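Side-chain contacts in NTD biosynthesis operon protein NtdA (Bacillus subtilis subsp. subtilis, PDB 4K2M), which catalyses the reversible pyridoxal phosphate-dependent transamination of 3-dehydroglucose 6-phosphate with glutamate, giving kanosamine 6-phosphate on the route to the antibiotic kanosamine: residues V39-R42 with W43-V46; I51-H55 with D56-Y60; K14-M17 with S18-K21. One frame throughout, in Å; residues are numbered along the deposited sequence. Where two conformers were deposited one is given.

Contact 1 of 3, residues V39-R42 with W43-V46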
ATOM      1  N   VAL A  39      15.112 -13.802 -13.300  1.00 17.30           N
ATOM      2  CA  VAL A  39      16.083 -12.995 -12.550  1.00 20.13           C
ATOM      3  C   VAL A  39      17.415 -12.895 -13.271  1.00 20.64           C
ATOM      4  O   VAL A  39      18.225 -12.018 -12.965  1.00 16.55           O
ATOM      5  CB  VAL A  39      16.321 -13.494 -11.103  1.00 21.18           C
ATOM      6  CG1 VAL A  39      15.039 -13.431 -10.302  1.00 16.96           C
ATOM      7  CG2 VAL A  39      16.916 -14.922 -11.076  1.00 17.66           C
ATOM      8  N   ASN A  40      17.630 -13.800 -14.228  1.00 19.50           N
ATOM      9  CA  ASN A  40      18.890 -13.869 -14.958  1.00 17.83           C
ATOM     10  C   ASN A  40      18.807 -13.239 -16.339  1.00 21.07           C
ATOM     11  O   ASN A  40      19.756 -13.312 -17.124  1.00 19.40           O
ATOM     12  CB  ASN A  40      19.332 -15.327 -15.107  1.00 16.47           C
ATOM     13  CG  ASN A  40      19.884 -15.923 -13.828  1.00 20.68           C
ATOM     14  OD1 ASN A  40      20.355 -15.213 -12.934  1.00 20.54           O
ATOM     15  ND2 ASN A  40      19.848 -17.251 -13.744  1.00 25.45           N
ATOM     16  N   GLU A  41      17.684 -12.607 -16.659  1.00 17.12           N
ATOM     17  CA  GLU A  41      17.474 -12.145 -18.029  1.00 20.57           C
ATOM     18  C   GLU A  41      18.566 -11.197 -18.532  1.00 25.95           C
ATOM     19  O   GLU A  41      19.024 -11.311 -19.677  1.00 24.57           O
ATOM     20  CB  GLU A  41      16.078 -11.533 -18.201  1.00 25.02           C
ATOM     21  CG  GLU A  41      14.968 -12.574 -18.328  1.00 43.34           C
ATOM     22  CD  GLU A  41      15.097 -13.407 -19.594  1.00 64.25           C
ATOM     23  OE1 GLU A  41      14.975 -14.648 -19.509  1.00 64.84           O
ATOM     24  OE2 GLU A  41      15.315 -12.817 -20.675  1.00 70.58           O
ATOM     25  N   ARG A  42      19.002 -10.276 -17.678  0.54 21.55           N
ATOM     26  CA  ARG A  42      20.005  -9.301 -18.095  0.54 24.55           C
ATOM     27  C   ARG A  42      21.407  -9.900 -18.209  0.54 26.77           C
ATOM     28  O   ARG A  42      22.281  -9.315 -18.839  0.54 35.45           O
ATOM     29  CB  ARG A  42      19.976  -8.063 -17.190  0.54 24.76           C
ATOM     30  CG  ARG A  42      18.716  -7.213 -17.373  0.54 29.26           C
ATOM     31  CD  ARG A  42      18.653  -6.642 -18.791  0.54 33.83           C
ATOM     32  NE  ARG A  42      17.320  -6.172 -19.175  0.54 40.37           N
ATOM     33  CZ  ARG A  42      16.416  -6.913 -19.811  0.54 34.09           C
ATOM     34  NH1 ARG A  42      16.692  -8.172 -20.131  0.54 35.97           N
ATOM     35  NH2 ARG A  42      15.231  -6.398 -20.127  0.54 28.22           N
ATOM     36  N   TRP A  43      21.611 -11.078 -17.624  1.00 24.41           N
ATOM     37  CA  TRP A  43      22.891 -11.789 -17.757  1.00 15.48           C
ATOM     38  C   TRP A  43      23.053 -12.339 -19.176  1.00 34.98           C
ATOM     39  O   TRP A  43      24.163 -12.388 -19.716  1.00 31.13           O
ATOM     40  CB  TRP A  43      22.977 -12.957 -16.776  1.00 25.87           C
ATOM     41  CG  TRP A  43      23.635 -12.690 -15.447  1.00 21.77           C
ATOM     42  CD1 TRP A  43      23.161 -13.061 -14.218  1.00 17.07           C
ATOM     43  CD2 TRP A  43      24.904 -12.055 -15.214  1.00 18.13           C
ATOM     44  NE1 TRP A  43      24.056 -12.695 -13.234  1.00 15.11           N
ATOM     45  CE2 TRP A  43      25.131 -12.071 -13.817  1.00 18.01           C
ATOM     46  CE3 TRP A  43      25.876 -11.486 -16.049  1.00 20.93           C
ATOM     47  CZ2 TRP A  43      26.276 -11.529 -13.234  1.00 14.45           C
ATOM     48  CZ3 TRP A  43      27.011 -10.941 -15.478  1.00 23.19           C
ATOM     49  CH2 TRP A  43      27.209 -10.965 -14.084  1.00 17.22           C
ATOM     50  N   LYS A  44      21.936 -12.753 -19.771  1.00 31.54           N
ATOM     51  CA  LYS A  44      21.928 -13.406 -21.088  1.00 33.13           C
ATOM     52  C   LYS A  44      22.713 -12.666 -22.168  1.00 33.22           C
ATOM     53  O   LYS A  44      23.553 -13.257 -22.857  1.00 35.46           O
ATOM     54  CB  LYS A  44      20.495 -13.617 -21.575  1.00 37.44           C
ATOM     55  CG  LYS A  44      19.737 -14.737 -20.876  1.00 38.83           C
ATOM     56  CD  LYS A  44      18.349 -14.881 -21.490  1.00 55.58           C
ATOM     57  CE  LYS A  44      17.821 -16.303 -21.376  1.00 67.15           C
ATOM     58  NZ  LYS A  44      17.617 -16.919 -22.723  1.00 60.12           N
ATOM     59  N   GLN A  45      22.435 -11.380 -22.331  1.00 29.57           N
ATOM     60  CA  GLN A  45      23.125 -10.600 -23.353  1.00 36.66           C
ATOM     61  C   GLN A  45      24.555 -10.340 -22.909  1.00 34.30           C
ATOM     62  O   GLN A  45      25.498 -10.397 -23.708  1.00 34.35           O
ATOM     63  CB  GLN A  45      22.405  -9.271 -23.599  1.00 46.12           C
ATOM     64  CG  GLN A  45      23.156  -8.309 -24.523  1.00 55.08           C
ATOM     65  CD  GLN A  45      23.258  -8.811 -25.961  1.00 63.63           C
ATOM     66  OE1 GLN A  45      22.370  -9.509 -26.458  1.00 60.36           O
ATOM     67  NE2 GLN A  45      24.346  -8.451 -26.635  1.00 66.06           N
ATOM     68  N   VAL A  46      24.702 -10.069 -21.615  1.00 27.09           N
ATOM     69  CA  VAL A  46      25.977  -9.661 -21.050  1.00 27.67           C
ATOM     70  C   VAL A  46      27.012 -10.772 -21.208  1.00 31.31           C
ATOM     71  O   VAL A  46      28.147 -10.524 -21.614  1.00 23.91           O
ATOM     72  CB  VAL A  46      25.803  -9.269 -19.556  1.00 34.06           C
ATOM     73  CG1 VAL A  46      27.129  -9.255 -18.840  1.00 28.96           C
ATOM     74  CG2 VAL A  46      25.114  -7.907 -19.441  1.00 33.61           C
TER
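N40 and W43 meet on the opening turn of helix 41-46, where a short 3-10 segment runs into the helix within the N-terminal domain of NtdA. The carbonyl of N40 serves this turn twice. W43 N donates to N40 O at 2.9 Å, and K44 N adds a weak bond to the same oxygen. K44 N also reaches E41 O at 3.3 Å, so one amide is shared between two carbonyls, as befits a turn passing from 3-10 to wider helical bonding.

Among the side chains, OD1 of N40 lies in the plane of the indole, at its edge, 3.8 Å from W43 CD1, with amide and ring planes 60° apart. N40 places its amide there with CG beside the backbone N (chi1 -75°). Further along, E41 and K44 run side by side; the aliphatic part of the lysine lies against the carboxylate, K44 CD being 3.8 Å from E41 OE2, while the charged ends stay apart.

Outside the turn, S313 bonds N40 OD1 and, in the conformer given, R42 NH2 forms a salt bridge with D85. The indole meets the F317 ring edge-to-face, which sets W43 against helix 312-329. At the last residue of the helix, the CG2 methyl of V46 comes to 3.2 Å from R42 O, one turn back.

Contact 2 of 3, residues I51-H55 with D56-Y60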
ATOM      1  N   ILE A  51      33.800 -11.242 -20.329  1.00 21.95           N
ATOM      2  CA  ILE A  51      33.547 -10.016 -19.573  1.00 25.63           C
ATOM      3  C   ILE A  51      34.807  -9.507 -18.874  1.00 17.87           C
ATOM      4  O   ILE A  51      35.540 -10.291 -18.282  1.00 22.52           O
ATOM      5  CB  ILE A  51      32.457 -10.292 -18.488  1.00 26.55           C
ATOM      6  CG1 ILE A  51      31.075 -10.361 -19.138  1.00 38.32           C
ATOM      7  CG2 ILE A  51      32.491  -9.252 -17.369  1.00 34.27           C
ATOM      8  CD1 ILE A  51      30.825  -9.255 -20.129  1.00 31.67           C
ATOM      9  N   ASP A  52      35.071  -8.200 -18.955  1.00 18.19           N
ATOM     10  CA  ASP A  52      36.000  -7.567 -18.016  1.00 15.14           C
ATOM     11  C   ASP A  52      35.092  -6.808 -17.067  1.00 11.95           C
ATOM     12  O   ASP A  52      34.395  -5.899 -17.505  1.00 17.26           O
ATOM     13  CB  ASP A  52      36.917  -6.563 -18.717  1.00 24.02           C
ATOM     14  CG  ASP A  52      37.813  -5.814 -17.727  1.00 44.68           C
ATOM     15  OD1 ASP A  52      37.492  -4.654 -17.363  1.00 33.93           O
ATOM     16  OD2 ASP A  52      38.829  -6.401 -17.290  1.00 36.65           O
ATOM     17  N   ILE A  53      35.049  -7.206 -15.802  1.00 15.46           N
ATOM     18  CA  ILE A  53      34.011  -6.662 -14.922  1.00 16.92           C
ATOM     19  C   ILE A  53      34.090  -5.154 -14.832  1.00 14.73           C
ATOM     20  O   ILE A  53      33.065  -4.473 -14.986  1.00 14.31           O
ATOM     21  CB  ILE A  53      34.042  -7.265 -13.520  1.00 13.46           C
ATOM     22  CG1 ILE A  53      33.659  -8.736 -13.585  1.00 17.57           C
ATOM     23  CG2 ILE A  53      33.030  -6.523 -12.579  1.00 12.78           C
ATOM     24  CD1 ILE A  53      34.086  -9.506 -12.362  1.00 15.37           C
ATOM     25  N   GLU A  54      35.286  -4.625 -14.584  1.00 13.49           N
ATOM     26  CA  GLU A  54      35.415  -3.184 -14.356  1.00 16.33           C
ATOM     27  C   GLU A  54      34.928  -2.383 -15.553  1.00 17.79           C
ATOM     28  O   GLU A  54      34.196  -1.414 -15.407  1.00 16.75           O
ATOM     29  CB  GLU A  54      36.845  -2.791 -13.940  1.00 15.84           C
ATOM     30  CG  GLU A  54      37.259  -3.296 -12.539  1.00 17.46           C
ATOM     31  CD  GLU A  54      37.952  -4.651 -12.552  1.00 28.79           C
ATOM     32  OE1 GLU A  54      37.776  -5.433 -13.527  1.00 29.94           O
ATOM     33  OE2 GLU A  54      38.687  -4.925 -11.571  1.00 23.39           O
ATOM     34  N   HIS A  55      35.294  -2.801 -16.756  1.00 15.05           N
ATOM     35  CA  HIS A  55      34.850  -2.068 -17.927  1.00 15.11           C
ATOM     36  C   HIS A  55      33.415  -2.398 -18.348  1.00 15.52           C
ATOM     37  O   HIS A  55      32.608  -1.491 -18.622  1.00 18.94           O
ATOM     38  CB  HIS A  55      35.785  -2.289 -19.120  1.00 17.85           C
ATOM     39  CG  HIS A  55      35.383  -1.490 -20.315  1.00 20.82           C
ATOM     40  ND1 HIS A  55      35.525  -0.118 -20.371  1.00 24.37           N
ATOM     41  CD2 HIS A  55      34.780  -1.855 -21.472  1.00 23.73           C
ATOM     42  CE1 HIS A  55      35.058   0.321 -21.526  1.00 30.99           C
ATOM     43  NE2 HIS A  55      34.592  -0.711 -22.208  1.00 24.07           N
ATOM     44  N   ASP A  56      33.091  -3.688 -18.430  1.00 17.00           N
ATOM     45  CA  ASP A  56      31.834  -4.086 -19.065  1.00 13.45           C
ATOM     46  C   ASP A  56      30.624  -3.922 -18.156  1.00 20.28           C
ATOM     47  O   ASP A  56      29.534  -3.577 -18.629  1.00 18.85           O
ATOM     48  CB  ASP A  56      31.917  -5.516 -19.618  1.00 15.57           C
ATOM     49  CG  ASP A  56      32.919  -5.639 -20.753  1.00 21.80           C
ATOM     50  OD1 ASP A  56      32.892  -4.778 -21.656  1.00 27.00           O
ATOM     51  OD2 ASP A  56      33.730  -6.588 -20.732  1.00 23.61           O
ATOM     52  N   LEU A  57      30.808  -4.148 -16.855  1.00 16.57           N
ATOM     53  CA  LEU A  57      29.688  -3.987 -15.926  1.00 14.19           C
ATOM     54  C   LEU A  57      29.633  -2.604 -15.293  1.00 17.98           C
ATOM     55  O   LEU A  57      28.553  -2.114 -14.984  1.00 17.63           O
ATOM     56  CB  LEU A  57      29.711  -5.054 -14.827  1.00 14.58           C
ATOM     57  CG  LEU A  57      29.666  -6.498 -15.317  1.00 20.11           C
ATOM     58  CD1 LEU A  57      29.416  -7.450 -14.150  1.00 14.61           C
ATOM     59  CD2 LEU A  57      28.602  -6.664 -16.404  1.00 19.93           C
ATOM     60  N   PHE A  58      30.792  -1.977 -15.095  1.00 12.64           N
ATOM     61  CA  PHE A  58      30.843  -0.715 -14.356  1.00 12.39           C
ATOM     62  C   PHE A  58      31.235   0.499 -15.186  1.00 13.35           C
ATOM     63  O   PHE A  58      31.144   1.628 -14.708  1.00 14.18           O
ATOM     64  CB  PHE A  58      31.788  -0.836 -13.157  1.00 13.69           C
ATOM     65  CG  PHE A  58      31.229  -1.666 -12.037  1.00 10.23           C
ATOM     66  CD1 PHE A  58      30.470  -1.064 -11.034  1.00 12.40           C
ATOM     67  CD2 PHE A  58      31.461  -3.039 -11.979  1.00 12.91           C
ATOM     68  CE1 PHE A  58      29.945  -1.821 -10.000  1.00 12.30           C
ATOM     69  CE2 PHE A  58      30.934  -3.810 -10.940  1.00 13.86           C
ATOM     70  CZ  PHE A  58      30.182  -3.197  -9.951  1.00 14.08           C
ATOM     71  N   ASN A  59      31.663   0.261 -16.418  1.00 12.07           N
ATOM     72  CA  ASN A  59      32.179   1.336 -17.279  1.00 11.26           C
ATOM     73  C   ASN A  59      33.192   2.211 -16.520  1.00 12.56           C
ATOM     74  O   ASN A  59      33.101   3.443 -16.536  1.00 16.82           O
ATOM     75  CB  ASN A  59      31.037   2.199 -17.829  1.00 14.34           C
ATOM     76  CG  ASN A  59      31.495   3.135 -18.942  1.00 20.33           C
ATOM     77  OD1 ASN A  59      32.421   2.821 -19.680  1.00 19.18           O
ATOM     78  ND2 ASN A  59      30.840   4.287 -19.063  1.00 18.18           N
ATOM     79  N   TYR A  60      34.149   1.555 -15.864  1.00 12.21           N
ATOM     80  CA  TYR A  60      35.139   2.217 -15.003  1.00 12.08           C
ATOM     81  C   TYR A  60      35.818   3.362 -15.760  1.00 13.68           C
ATOM     82  O   TYR A  60      36.370   3.158 -16.847  1.00 16.78           O
ATOM     83  CB  TYR A  60      36.208   1.195 -14.586  1.00 15.70           C
ATOM     84  CG  TYR A  60      37.164   1.623 -13.476  1.00 13.09           C
ATOM     85  CD1 TYR A  60      36.908   2.736 -12.680  1.00 14.07           C
ATOM     86  CD2 TYR A  60      38.325   0.910 -13.242  1.00 16.59           C
ATOM     87  CE1 TYR A  60      37.790   3.116 -11.669  1.00 12.80           C
ATOM     88  CE2 TYR A  60      39.215   1.272 -12.235  1.00 18.78           C
ATOM     89  CZ  TYR A  60      38.940   2.369 -11.446  1.00 13.48           C
ATOM     90  OH  TYR A  60      39.830   2.715 -10.437  1.00 18.45           O
TER
HETATM   91  O   HOH W   1      37.114   0.902 -18.091  1.00 21.10           O
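Helix 53-57 is a short helix of the N-terminal domain, and D52 and D56 close its first turn from both directions. At the N-cap position, D52 OD1 accepts H55 N at 2.9 Å. One turn on, D56 OD2 takes the amide of D52 in a nearly straight bond (2.7 Å from D52 N to D56 OD2, 172° at the hydrogen), met on the anti side of the carboxylate. The backbone bond from D56 N to D52 O completes a reciprocal pair, so D56 both donates to D52 and accepts from it. D56 CG, anti to its carbonyl carbon (chi1 -65°), directs the carboxylate back to that amide; D56 CB lies 3.9 Å from the I51 CD1 methyl.

The bonding then widens: I53 O accepts L57 N and, weakly, F58 N. At the C-terminal end Y60 N donates to E54 O at 3.0 Å, across the break made by N59, whose phi is positive. A water links the H55 ring to the backbone of Y60, lying in the plane of the ring at its edge, 3.0 Å from H55 ND1, and donating to Y60 O.

On the buried flank, I53 and F58 lie alongside each other, with I53 CG2 3.8 Å from F58 CE2. F58 continues this apolar surface to F321 and L322 of helix 312-329, and K318 of that helix makes a cation-pi contact with the F58 ring. Y60 OH bonds D427 of helix 423-441, while I51 and L57 rest on V46 of helix 41-46.

Contact 3 of 3, residues K14-M17 with S18-K21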
ATOM      1  N   LYS A  14      25.510 -17.656  -2.720  1.00 15.93           N
ATOM      2  CA  LYS A  14      26.595 -18.623  -2.722  1.00 17.29           C
ATOM      3  C   LYS A  14      27.110 -18.823  -4.144  1.00 19.32           C
ATOM      4  O   LYS A  14      28.330 -18.827  -4.397  1.00 19.44           O
ATOM      5  CB  LYS A  14      26.139 -19.954  -2.126  1.00 19.05           C
ATOM      6  CG  LYS A  14      27.261 -20.982  -2.065  1.00 28.14           C
ATOM      7  CD  LYS A  14      26.821 -22.222  -1.315  1.00 33.46           C
ATOM      8  CE  LYS A  14      27.966 -23.217  -1.231  1.00 48.20           C
ATOM      9  NZ  LYS A  14      27.483 -24.623  -1.273  1.00 67.64           N
ATOM     10  N   GLU A  15      26.186 -18.952  -5.087  1.00 15.15           N
ATOM     11  CA  GLU A  15      26.583 -19.133  -6.469  1.00 21.06           C
ATOM     12  C   GLU A  15      27.291 -17.889  -7.014  1.00 21.34           C
ATOM     13  O   GLU A  15      28.188 -18.000  -7.841  1.00 17.91           O
ATOM     14  CB  GLU A  15      25.372 -19.511  -7.325  1.00 20.34           C
ATOM     15  CG  GLU A  15      24.692 -20.821  -6.886  1.00 25.78           C
ATOM     16  CD  GLU A  15      23.596 -20.624  -5.828  1.00 40.15           C
ATOM     17  OE1 GLU A  15      22.421 -20.964  -6.115  1.00 44.73           O
ATOM     18  OE2 GLU A  15      23.895 -20.147  -4.706  1.00 37.50           O
ATOM     19  N   ASN A  16      26.907 -16.703  -6.547  1.00 15.11           N
ATOM     20  CA  ASN A  16      27.555 -15.487  -7.025  1.00 13.91           C
ATOM     21  C   ASN A  16      29.018 -15.422  -6.619  1.00 14.43           C
ATOM     22  O   ASN A  16      29.824 -14.806  -7.316  1.00 14.61           O
ATOM     23  CB  ASN A  16      26.819 -14.229  -6.537  1.00 16.10           C
ATOM     24  CG  ASN A  16      25.598 -13.903  -7.360  1.00 17.48           C
ATOM     25  OD1 ASN A  16      25.384 -14.460  -8.451  1.00 20.15           O
ATOM     26  ND2 ASN A  16      24.803 -12.954  -6.870  1.00 18.34           N
ATOM     27  N   MET A  17      29.362 -16.037  -5.492  1.00 14.29           N
ATOM     28  CA  MET A  17      30.759 -16.040  -5.042  1.00 19.54           C
ATOM     29  C   MET A  17      31.622 -16.821  -6.006  1.00 20.76           C
ATOM     30  O   MET A  17      32.761 -16.451  -6.273  1.00 17.85           O
ATOM     31  CB  MET A  17      30.915 -16.693  -3.675  1.00 17.01           C
ATOM     32  CG  MET A  17      30.985 -15.729  -2.538  1.00 43.84           C
ATOM     33  SD  MET A  17      32.331 -14.530  -2.657  1.00 31.50           S
ATOM     34  CE  MET A  17      31.757 -13.674  -1.197  1.00 32.76           C
ATOM     35  N   SER A  18      31.091 -17.934  -6.491  1.00 16.28           N
ATOM     36  CA  SER A  18      31.812 -18.723  -7.479  1.00 18.89           C
ATOM     37  C   SER A  18      31.918 -17.950  -8.787  1.00 17.67           C
ATOM     38  O   SER A  18      32.984 -17.909  -9.419  1.00 21.07           O
ATOM     39  CB  SER A  18      31.126 -20.071  -7.701  1.00 25.47           C
ATOM     40  OG  SER A  18      31.889 -20.850  -8.603  1.00 36.02           O
ATOM     41  N   LEU A  19      30.816 -17.317  -9.185  1.00 15.76           N
ATOM     42  CA  LEU A  19      30.778 -16.549 -10.433  1.00 14.35           C
ATOM     43  C   LEU A  19      31.799 -15.414 -10.406  1.00 16.78           C
ATOM     44  O   LEU A  19      32.421 -15.090 -11.426  1.00 16.44           O
ATOM     45  CB  LEU A  19      29.364 -15.989 -10.671  1.00 13.62           C
ATOM     46  CG  LEU A  19      29.107 -15.276 -12.003  1.00 15.56           C
ATOM     47  CD1 LEU A  19      29.430 -16.176 -13.208  1.00 17.71           C
ATOM     48  CD2 LEU A  19      27.644 -14.784 -12.073  1.00 15.38           C
ATOM     49  N   LEU A  20      31.982 -14.818  -9.229  1.00 15.11           N
ATOM     50  CA  LEU A  20      32.940 -13.727  -9.048  1.00 14.94           C
ATOM     51  C   LEU A  20      34.352 -14.193  -9.388  1.00 18.38           C
ATOM     52  O   LEU A  20      35.079 -13.518 -10.130  1.00 18.53           O
ATOM     53  CB  LEU A  20      32.889 -13.225  -7.596  1.00 17.59           C
ATOM     54  CG  LEU A  20      33.846 -12.077  -7.257  1.00 15.57           C
ATOM     55  CD1 LEU A  20      33.526 -10.847  -8.081  1.00 18.47           C
ATOM     56  CD2 LEU A  20      33.821 -11.739  -5.764  1.00 17.55           C
ATOM     57  N   LYS A  21      34.741 -15.340  -8.846  1.00 16.92           N
ATOM     58  CA  LYS A  21      36.046 -15.902  -9.192  1.00 16.36           C
ATOM     59  C   LYS A  21      36.146 -16.156 -10.688  1.00 19.91           C
ATOM     60  O   LYS A  21      37.173 -15.884 -11.305  1.00 19.93           O
ATOM     61  CB  LYS A  21      36.289 -17.180  -8.404  1.00 21.63           C
ATOM     62  CG  LYS A  21      36.310 -16.933  -6.910  1.00 29.77           C
ATOM     63  CD  LYS A  21      36.292 -18.230  -6.126  1.00 47.41           C
ATOM     64  CE  LYS A  21      35.936 -17.965  -4.672  1.00 52.29           C
ATOM     65  NZ  LYS A  21      34.868 -18.885  -4.197  1.00 61.40           N
TER
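M17 and S18 sit at the middle of helix 13-24, the helix of a beta-alpha-beta unit whose strands, 7-9 and 32-34, pair in parallel. The M17 side chain bends at chi2, bringing SD to 4.4 Å from L20 CD2, a loose apolar contact. Both side chains also touch helix 312-329, M17 at L320 and L20 at F317 and F321. S18 uses its CB, which lies 3.6 Å from E15 O, and its side chain also touches V7 of strand 7-9. N16 takes part mainly through its carbonyl: N16 O accepts L20 N at 2.9 Å, while its side chain meets L320.

Beneath these side chains, the bond from L19 N to E15 O (3.0 Å) continues the alpha-helical pattern, and K21 N adds a weak bond of 3.4 Å to M17 O. The K21 chain runs back past the same oxygen, and its ammonium group, with NZ 3.8 Å from M17 O, could at most give a weak electrostatic attraction. The contact therefore rests on helical backbone bonds and on apolar packing of M17 with L20, with little polar chemistry between the side chains themselves.

Overall arrangement
From the N terminus, contact 3 comes first, within helix 13-24, the connection between strands 7-9 and 32-34. The chain then runs through strand 32-34 into contact 1, which starts helix 41-46, and on to contact 2 round helix 53-57. Each closes a local turn; the three follow in series, with none nested in or crossing another. Contact 1 links the others: W43 CZ2 packs 3.7 Å from L19 CD2 of contact 3, and W43 CH2 lies 4.2 Å from L57 CD1 of contact 2. Contacts 2 and 3 do not touch, their nearest atoms being about 5 Å apart. All three rest on helix 312-329, joining the N-terminal domain to the aminotransferase fold.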